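PDB 3EEF: N-carbamoylsarcosine amidase related protein from Thermoplasma acidophilum, which probably hydrolyses N-carbamoylsarcosine or a related amide as a zinc-binding member of the isochorismatase-like cysteine hydrolases. Local coordinates for residues Asn100-Met103 with Ile104-Asn108; Asp119-Ile122 with Cys123-Thr127. All blocks are in the same frame, centred on the assembly; numbering follows the deposited sequence.

Interaction 1. Residues Asn100-Met103 with Ile104-Asn108; sequences NLDM and ILRAN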
loop_
_atom_site.group_PDB
_atom_site.type_symbol
_atom_site.label_atom_id
_atom_site.label_comp_id
_atom_site.label_asym_id
_atom_site.label_seq_id
_atom_site.Cartn_x
_atom_site.Cartn_y
_atom_site.Cartn_z
ATOM N N ASN A 100 2.652 8.769 5.338
ATOM C CA ASN A 100 2.988 7.962 6.512
ATOM C C ASN A 100 1.943 8.126 7.610
ATOM O O ASN A 100 2.236 7.963 8.815
ATOM C CB ASN A 100 4.389 8.321 6.989
ATOM C CG ASN A 100 4.514 9.764 7.402
ATOM O OD1 ASN A 100 3.984 10.666 6.742
ATOM N ND2 ASN A 100 5.246 9.995 8.498
ATOM N N LEU A 101 0.703 8.428 7.214
ATOM C CA LEU A 101 -0.334 8.639 8.203
ATOM C C LEU A 101 -0.521 7.369 9.011
ATOM O O LEU A 101 -0.622 7.420 10.221
ATOM C CB LEU A 101 -1.650 9.072 7.561
ATOM C CG LEU A 101 -2.859 9.245 8.462
ATOM C CD1 LEU A 101 -2.587 10.266 9.555
ATOM C CD2 LEU A 101 -4.048 9.648 7.588
ATOM N N ASP A 102 -0.572 6.232 8.349
ATOM C CA ASP A 102 -0.871 5.010 9.044
ATOM C C ASP A 102 0.250 4.723 10.042
ATOM O O ASP A 102 0.005 4.279 11.150
ATOM C CB ASP A 102 -1.071 3.869 8.055
ATOM C CG ASP A 102 -1.573 2.616 8.728
ATOM O OD1 ASP A 102 -2.595 2.707 9.437
ATOM O OD2 ASP A 102 -0.911 1.570 8.583
HETATM N N MSE A 103 1.479 5.029 9.664
HETATM C CA MSE A 103 2.608 4.802 10.553
HETATM C C MSE A 103 2.437 5.540 11.878
HETATM O O MSE A 103 2.631 4.967 12.955
HETATM C CB MSE A 103 3.899 5.261 9.890
HETATM C CG MSE A 103 4.304 4.442 8.695
HETATM SE SE MSE A 103 6.133 4.852 8.056
HETATM C CE MSE A 103 7.130 4.228 9.698
ATOM N N ILE A 104 2.044 6.794 11.786
ATOM C CA ILE A 104 1.945 7.660 12.950
ATOM C C ILE A 104 0.845 7.150 13.870
ATOM O O ILE A 104 1.014 7.133 15.105
ATOM C CB ILE A 104 1.577 9.076 12.561
ATOM C CG1 ILE A 104 2.711 9.712 11.786
ATOM C CG2 ILE A 104 1.248 9.947 13.805
ATOM C CD1 ILE A 104 2.239 10.915 10.936
ATOM N N LEU A 105 -0.285 6.765 13.254
ATOM C CA LEU A 105 -1.414 6.206 14.002
ATOM C C LEU A 105 -1.020 4.893 14.686
ATOM O O LEU A 105 -1.375 4.634 15.817
ATOM C CB LEU A 105 -2.599 5.967 13.060
ATOM C CG LEU A 105 -3.180 7.170 12.310
ATOM C CD1 LEU A 105 -4.390 6.740 11.415
ATOM C CD2 LEU A 105 -3.555 8.230 13.300
ATOM N N ARG A 106 -0.309 4.034 13.975
ATOM C CA ARG A 106 0.093 2.784 14.592
ATOM C C ARG A 106 1.132 3.019 15.679
ATOM O O ARG A 106 1.064 2.377 16.713
ATOM C CB ARG A 106 0.636 1.807 13.581
ATOM C CG ARG A 106 -0.436 1.270 12.666
ATOM C CD ARG A 106 -0.148 -0.152 12.323
ATOM N NE ARG A 106 -0.270 -0.391 10.901
ATOM C CZ ARG A 106 -0.186 -1.589 10.350
ATOM N NH1 ARG A 106 0.018 -2.655 11.111
ATOM N NH2 ARG A 106 -0.314 -1.710 9.047
ATOM N N ALA A 107 2.071 3.939 15.458
ATOM C CA ALA A 107 3.132 4.181 16.453
ATOM C C ALA A 107 2.563 4.728 17.761
ATOM O O ALA A 107 3.169 4.579 18.814
ATOM C CB ALA A 107 4.193 5.131 15.920
ATOM N N ASN A 108 1.426 5.403 17.691
ATOM C CA ASN A 108 0.818 5.963 18.903
ATOM C C ASN A 108 -0.367 5.072 19.361
ATOM O O ASN A 108 -1.218 5.511 20.096
ATOM C CB ASN A 108 0.408 7.437 18.687
ATOM C CG ASN A 108 1.624 8.405 18.433
ATOM O OD1 ASN A 108 2.070 9.129 19.332
ATOM N ND2 ASN A 108 2.118 8.438 17.208
#
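Leu101 and Leu105, one turn apart on helix 101-107, pack against each other on the helix's buried face, with Leu101 CG 4.2 Å from Leu105 CD1. Beside them Ile104 holds CG1 next to its own backbone N (chi1 -67°), and this carries CD1 back across the Asn100 side chain, 4.0 Å from Asn100 ND2. Leu88 of strand 86-90 and Val46 of strand 45-50 close over Leu101 and Ile104, completing the tight side. The other side is polar and partly exposed. There Arg106 NE donates to Asp102 OD2 over 3.1 Å, the core of a salt bridge. The oxygen sits at the guanidinium edge, in its plane, but the nitrogen approaches on the syn side from out of the carboxylate plane, the two planes being 61° apart. Arg106 NH2 adds a weak bond to the same oxygen and forms a reciprocal salt bridge with Asp102 of the third subunit, while Asp102 OD1 is hydrogen-bonded to Tyr136 OH. An alanine in place of Arg106 in every subunit would probably leave Asp102 OD2 without its charge partners, both within the helix and across the interface. Apolar contacts thus seat the helix on the sheet, while its ion pair is shared between subunits.

Interaction 2. Residues Asp119-Ile122 with Cys123-Thr127; sequences DADI and CVRHT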
loop_
_atom_site.group_PDB
_atom_site.type_symbol
_atom_site.label_atom_id
_atom_site.label_comp_id
_atom_site.label_asym_id
_atom_site.label_seq_id
_atom_site.Cartn_x
_atom_site.Cartn_y
_atom_site.Cartn_z
ATOM N N ASP A 119 -13.146 18.094 2.393
ATOM C CA ASP A 119 -14.539 18.312 2.793
ATOM C C ASP A 119 -15.259 16.985 2.841
ATOM O O ASP A 119 -14.713 15.953 2.423
ATOM C CB ASP A 119 -15.249 19.285 1.836
ATOM C CG ASP A 119 -15.053 18.939 0.391
ATOM O OD1 ASP A 119 -15.454 17.817 0.017
ATOM O OD2 ASP A 119 -14.539 19.795 -0.365
ATOM N N ALA A 120 -16.492 17.025 3.329
ATOM C CA ALA A 120 -17.343 15.848 3.491
ATOM C C ALA A 120 -17.593 14.983 2.219
ATOM O O ALA A 120 -17.954 13.794 2.302
ATOM C CB ALA A 120 -18.704 16.307 4.097
ATOM N N ASP A 121 -17.450 15.591 1.055
ATOM C CA ASP A 121 -17.704 14.902 -0.209
ATOM C C ASP A 121 -16.489 14.223 -0.803
ATOM O O ASP A 121 -16.615 13.193 -1.479
ATOM C CB ASP A 121 -18.203 15.915 -1.236
ATOM C CG ASP A 121 -19.676 16.051 -1.220
ATOM O OD1 ASP A 121 -20.309 15.536 -0.266
ATOM O OD2 ASP A 121 -20.210 16.660 -2.166
ATOM N N ILE A 122 -15.332 14.853 -0.617
ATOM C CA ILE A 122 -14.117 14.412 -1.251
ATOM C C ILE A 122 -13.081 13.964 -0.201
ATOM O O ILE A 122 -13.107 12.793 0.235
ATOM C CB ILE A 122 -13.563 15.484 -2.191
ATOM C CG1 ILE A 122 -14.633 15.917 -3.214
ATOM C CG2 ILE A 122 -12.359 14.968 -2.923
ATOM C CD1 ILE A 122 -14.193 17.133 -4.074
ATOM N N CYS A 123 -12.199 14.859 0.240
ATOM C CA CYS A 123 -11.009 14.385 0.952
ATOM C C CYS A 123 -11.306 13.768 2.334
ATOM O O CYS A 123 -10.639 12.807 2.744
ATOM C CB CYS A 123 -9.969 15.501 1.070
ATOM S SG CYS A 123 -9.350 16.148 -0.545
ATOM N N VAL A 124 -12.272 14.315 3.065
ATOM C CA VAL A 124 -12.612 13.807 4.394
ATOM C C VAL A 124 -13.177 12.399 4.247
ATOM O O VAL A 124 -12.819 11.481 4.980
ATOM C CB VAL A 124 -13.616 14.733 5.158
ATOM C CG1 VAL A 124 -14.190 14.009 6.357
ATOM C CG2 VAL A 124 -12.942 16.083 5.566
ATOM N N ARG A 125 -14.027 12.241 3.254
ATOM C CA ARG A 125 -14.702 10.996 3.012
ATOM C C ARG A 125 -13.740 9.901 2.558
ATOM O O ARG A 125 -13.841 8.725 2.975
ATOM C CB ARG A 125 -15.783 11.232 1.961
ATOM C CG ARG A 125 -16.661 10.039 1.757
ATOM C CD ARG A 125 -17.625 10.228 0.623
ATOM N NE ARG A 125 -18.577 11.308 0.856
ATOM C CZ ARG A 125 -19.733 11.429 0.208
ATOM N NH1 ARG A 125 -20.120 10.526 -0.684
ATOM N NH2 ARG A 125 -20.542 12.433 0.501
ATOM N N HIS A 126 -12.836 10.294 1.665
ATOM C CA HIS A 126 -11.827 9.397 1.120
ATOM C C HIS A 126 -10.851 8.944 2.195
ATOM O O HIS A 126 -10.512 7.776 2.289
ATOM C CB HIS A 126 -11.130 10.056 -0.073
ATOM C CG HIS A 126 -11.931 9.969 -1.331
ATOM N ND1 HIS A 126 -12.990 10.807 -1.591
ATOM C CD2 HIS A 126 -11.899 9.077 -2.350
ATOM C CE1 HIS A 126 -13.551 10.456 -2.734
ATOM N NE2 HIS A 126 -12.900 9.423 -3.226
ATOM N N THR A 127 -10.400 9.877 3.011
ATOM C CA THR A 127 -9.648 9.538 4.202
ATOM C C THR A 127 -10.421 8.549 5.093
ATOM O O THR A 127 -9.834 7.606 5.621
ATOM C CB THR A 127 -9.335 10.808 4.959
ATOM O OG1 THR A 127 -8.644 11.671 4.051
ATOM C CG2 THR A 127 -8.452 10.527 6.205
#
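Arg125 runs extended with CG anti to its amide nitrogen until chi3 (-64°) bends it, and the guanidinium comes back onto Ala120 and Asp121. One residue on, a chi1 of -80° keeps the His126 ring beside its own backbone N and brings ND1 to Ile122 O. Arg125 NE donates to Ala120 O over 2.9 Å, in the plane of both groups, with a weak second bond from NH2. Asp121 lies alongside, its OD1 in a salt bridge 3.2 Å from Arg125 NH2, the carboxylate turned nearly perpendicular (82°) to the guanidinium, while Asp121 O sits over one face, off its centre. Arg125 NH2 also forms a salt bridge with Asp150, and Asp121 OD2 accepts from the backbone of Ile149 and Asp150. This is the turn leading into helix 123-133 of the isochorismatase fold, entered through a cis peptide before Asp119. Asp119 OD1 forms an Asx turn with Asp121 N and an Asx motif with Ile122 N, the latter at 3.0 Å. Cys123 then opens the helix, a position consistent with the nucleophilic cysteine of this family, its SG 4.0 Å from Ile122 CG2. Ile122 O is gripped twice, by His126 N nearly head-on and by His126 ND1 at 2.7 Å from above the carbonyl plane. The far ring nitrogen, NE2, is hydrogen-bonded to Tyr161 OH of the fourth subunit.

Interaction 1 precedes interaction 2 along the chain, with strand 112-116 running between their helices. Their centres are 20 Å apart; the nearest atoms come to about 5 Å without touching. Phe96 spans the gap, meeting Leu101 and Leu105 of interaction 1 and Thr127 of interaction 2. The zinc site, made by Asp50, His52, Glu58 and His65, is next to interaction 2: the Cys123 side chain is about 5 Å from the metal and about 5 Å from the side chain of Asp50, whereas that of Leu101 in interaction 1 is about 12 Å from the Asp50 side chain. Both also reach neighbouring subunits, residues 100-108 the second and third, and residues 119-127 the fourth.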